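Local coordinates for protein 6-phospho-beta-glucosidase (Thermotoga maritima, PDB 1UP6) that hydrolyses cellobiose 6'-phosphate to glucose 6-phosphate and glucose, using NAD+ and a manganese ion bound in each subunit, at residues Gly161-Pro166 / Leu191-Phe196. Residues are numbered along the deposited sequence; the frame is centred on the assembly and turned at random.
With NAD (nicotinamide-adenine-dinucleotide), chain I; G6P (6-O-phosphono-alpha-D-glucopyranose), chain K.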
# COMPACT_ATOMS: atom_id res chain seq x y z
N GLY A 161 -5.97 -2.10 -24.15
CA GLY A 161 -6.22 -3.47 -24.56
C GLY A 161 -7.70 -3.79 -24.57
O GLY A 161 -8.45 -3.50 -23.65
N LEU A 162 -8.16 -4.38 -25.65
CA LEU A 162 -9.55 -4.76 -25.72
C LEU A 162 -9.68 -6.25 -25.89
O LEU A 162 -8.72 -6.96 -26.27
CB LEU A 162 -10.23 -4.06 -26.88
CG LEU A 162 -11.35 -3.06 -26.59
CD1 LEU A 162 -11.11 -2.22 -25.31
CD2 LEU A 162 -11.64 -2.17 -27.81
N CYS A 163 -10.88 -6.74 -25.62
CA CYS A 163 -11.27 -8.13 -25.82
C CYS A 163 -12.76 -8.13 -26.11
O CYS A 163 -13.45 -7.16 -25.79
CB CYS A 163 -11.02 -8.87 -24.52
SG CYS A 163 -11.52 -10.60 -24.56
N ASN A 164 -13.30 -9.20 -26.69
CA ASN A 164 -14.75 -9.25 -26.94
C ASN A 164 -15.64 -9.90 -25.89
O ASN A 164 -16.88 -9.89 -26.03
CB ASN A 164 -15.06 -9.90 -28.28
CG ASN A 164 -14.90 -11.41 -28.24
OD1 ASN A 164 -15.83 -12.12 -28.84
ND2 ASN A 164 -13.91 -11.92 -27.69
N VAL A 165 -15.06 -10.48 -24.84
CA VAL A 165 -15.97 -11.17 -23.90
C VAL A 165 -16.78 -10.24 -22.98
O VAL A 165 -17.94 -10.54 -22.66
CB VAL A 165 -15.35 -12.43 -23.15
CG1 VAL A 165 -14.02 -12.87 -23.72
CG2 VAL A 165 -15.25 -12.22 -21.62
N PRO A 166 -16.22 -9.10 -22.54
CA PRO A 166 -17.05 -8.10 -21.89
C PRO A 166 -18.29 -7.72 -22.74
O PRO A 166 -19.42 -7.89 -22.28
CB PRO A 166 -16.09 -6.92 -21.72
CG PRO A 166 -14.74 -7.56 -21.59
CD PRO A 166 -14.81 -8.67 -22.60
N LEU A 191 -8.07 -10.65 -15.49
CA LEU A 191 -7.13 -10.48 -16.60
C LEU A 191 -7.93 -10.82 -17.82
O LEU A 191 -8.99 -11.46 -17.75
CB LEU A 191 -5.94 -11.45 -16.45
CG LEU A 191 -4.68 -10.90 -15.79
CD1 LEU A 191 -4.96 -9.77 -14.78
CD2 LEU A 191 -3.81 -11.98 -15.19
N ASN A 192 -7.46 -10.38 -18.96
CA ASN A 192 -8.07 -10.76 -20.21
C ASN A 192 -8.12 -12.28 -20.34
O ASN A 192 -7.08 -12.96 -20.20
CB ASN A 192 -7.27 -10.13 -21.35
CG ASN A 192 -7.89 -10.38 -22.71
OD1 ASN A 192 -7.24 -10.96 -23.57
ND2 ASN A 192 -9.16 -9.96 -22.90
N HIS A 193 -9.32 -12.81 -20.60
CA HIS A 193 -9.57 -14.26 -20.71
C HIS A 193 -9.45 -14.96 -19.35
O HIS A 193 -9.14 -16.16 -19.27
CB HIS A 193 -8.63 -14.92 -21.74
CG HIS A 193 -8.92 -14.53 -23.15
ND1 HIS A 193 -7.94 -14.27 -24.09
CD2 HIS A 193 -10.11 -14.30 -23.77
CE1 HIS A 193 -8.52 -13.94 -25.24
NE2 HIS A 193 -9.83 -13.93 -25.07
N LEU A 194 -9.66 -14.20 -18.29
CA LEU A 194 -9.36 -14.67 -16.95
C LEU A 194 -10.10 -13.75 -16.01
O LEU A 194 -9.51 -13.16 -15.07
CB LEU A 194 -7.87 -14.51 -16.72
CG LEU A 194 -7.02 -15.52 -15.98
CD1 LEU A 194 -6.55 -14.95 -14.65
CD2 LEU A 194 -7.61 -16.91 -15.86
N SER A 195 -11.39 -13.59 -16.29
CA SER A 195 -12.18 -12.55 -15.63
C SER A 195 -13.41 -13.08 -14.89
O SER A 195 -13.87 -14.22 -15.07
CB SER A 195 -12.58 -11.46 -16.63
OG SER A 195 -13.45 -12.02 -17.63
N PHE A 196 -13.90 -12.23 -14.01
CA PHE A 196 -14.89 -12.65 -13.05
C PHE A 196 -15.93 -11.53 -12.90
O PHE A 196 -15.58 -10.33 -12.86
CB PHE A 196 -14.21 -12.99 -11.71
CG PHE A 196 -13.16 -14.06 -11.82
CD1 PHE A 196 -11.86 -13.75 -12.25
CD2 PHE A 196 -13.48 -15.38 -11.52
CE1 PHE A 196 -10.91 -14.73 -12.39
CE2 PHE A 196 -12.50 -16.39 -11.63
CZ PHE A 196 -11.21 -16.06 -12.06
PA NAD I . -5.30 -13.56 -39.05
O1A NAD I . -4.39 -14.57 -38.48
O2A NAD I . -5.67 -14.02 -40.47
O5B NAD I . -4.56 -12.09 -39.01
C5B NAD I . -5.04 -10.83 -39.40
C4B NAD I . -4.14 -10.13 -40.44
O4B NAD I . -3.00 -9.55 -39.82
C3B NAD I . -3.59 -11.01 -41.57
O3B NAD I . -4.22 -10.71 -42.80
C2B NAD I . -2.09 -10.72 -41.63
O2B NAD I . -1.61 -10.47 -42.93
C1B NAD I . -1.93 -9.49 -40.75
N9A NAD I . -0.66 -9.43 -40.01
C8A NAD I . 0.00 -10.44 -39.36
N7A NAD I . 1.12 -9.91 -38.79
C5A NAD I . 1.17 -8.59 -39.06
C6A NAD I . 2.08 -7.59 -38.73
N6A NAD I . 3.15 -7.89 -38.00
N1A NAD I . 1.86 -6.30 -39.16
C2A NAD I . 0.75 -6.01 -39.93
N3A NAD I . -0.15 -7.00 -40.28
C4A NAD I . 0.06 -8.27 -39.84
O3 NAD I . -6.63 -13.70 -38.13
PN NAD I . -7.38 -12.68 -37.14
O1N NAD I . -8.23 -13.54 -36.28
O2N NAD I . -8.05 -11.63 -37.95
O5D NAD I . -6.23 -12.02 -36.21
C5D NAD I . -6.47 -10.75 -35.65
C4D NAD I . -5.65 -10.56 -34.37
O4D NAD I . -6.52 -9.97 -33.42
C3D NAD I . -5.19 -11.89 -33.77
O3D NAD I . -4.11 -11.67 -32.89
C2D NAD I . -6.41 -12.31 -32.99
O2D NAD I . -6.15 -13.28 -32.01
C1D NAD I . -6.79 -10.95 -32.42
N1N NAD I . -8.18 -10.88 -31.99
C2N NAD I . -8.39 -10.53 -30.70
C3N NAD I . -9.68 -10.41 -30.21
C7N NAD I . -9.88 -10.02 -28.79
O7N NAD I . -11.17 -10.25 -28.25
N7N NAD I . -8.84 -9.50 -28.10
C4N NAD I . -10.77 -10.68 -31.04
C5N NAD I . -10.55 -11.06 -32.36
C6N NAD I . -9.23 -11.15 -32.82
C1 G6P K . -12.96 -15.38 -28.43
C2 G6P K . -11.84 -14.58 -27.78
C3 G6P K . -10.96 -14.00 -28.86
C4 G6P K . -10.42 -15.05 -29.79
C5 G6P K . -11.57 -15.88 -30.35
C6 G6P K . -10.98 -17.04 -31.17
O1 G6P K . -13.78 -15.93 -27.39
O2 G6P K . -12.39 -13.50 -27.04
O3 G6P K . -9.87 -13.29 -28.30
O4 G6P K . -9.78 -14.35 -30.84
O5 G6P K . -12.37 -16.39 -29.27
O6 G6P K . -11.94 -17.54 -32.10
P G6P K . -11.42 -18.32 -33.35
O1P G6P K . -12.57 -18.24 -34.46
O2P G6P K . -11.19 -19.74 -33.11
O3P G6P K . -10.25 -17.60 -34.06
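Cys163 and His193 meet across the active site as two protein ligands of the bound manganese ion, one from the loop that leaves the Rossmann-type parallel sheet at strand 159-161, the other from the type II turn Leu191-Leu194. No hydrogen bond joins the two segments; the shared manganese ion bridges them, and the bound glucose 6-phosphate lies against both. The CB of Cys163 points toward the turn, and with chi1 at 177° the sulfur extends away from the backbone N. SG approaches the His193 ring obliquely, 3.8 Å from His193 NE2, although the sulfur's place is less sure because it crowds Asn192 in the model. On the imidazole, CG is turned anti to the carbonyl carbon (chi1 -70°), which swings the ring out from the turn to the sugar. His193 NE2 lies 3.3 Å from both O2 and O3 of glucose 6-phosphate, weak hydrogen bonds at most; O2 lies in the ring plane. Val165 CG1 touches the same edge, 4.2 Å from His193 CD2, while Asn192 OD1 sits 3.4 Å above one ring face, towards the rim. Replacing His193 with an alanine would probably leave the manganese short of a ligand and the two sugar hydroxyls without their imidazole neighbour. On the cofactor side the loop holds the nicotinamide carboxamide: Asn164 N donates to NAD O7N at 2.8 Å, and NAD N7N returns a weak bond to Leu162 O, 3.1 Å away. One short loop thus addresses cofactor, metal and sugar together, as suits a redox-based glycoside hydrolysis. Nearby, Tyr242, the proton acceptor, meets the His193 ring with planes at about 40°. Glu334 of strand 332-340 receives the Asn192 ND2 hydrogen bond and touches Cys163 and Ser195, backing the site beside helix 165-177, as strand 194-202 sets out.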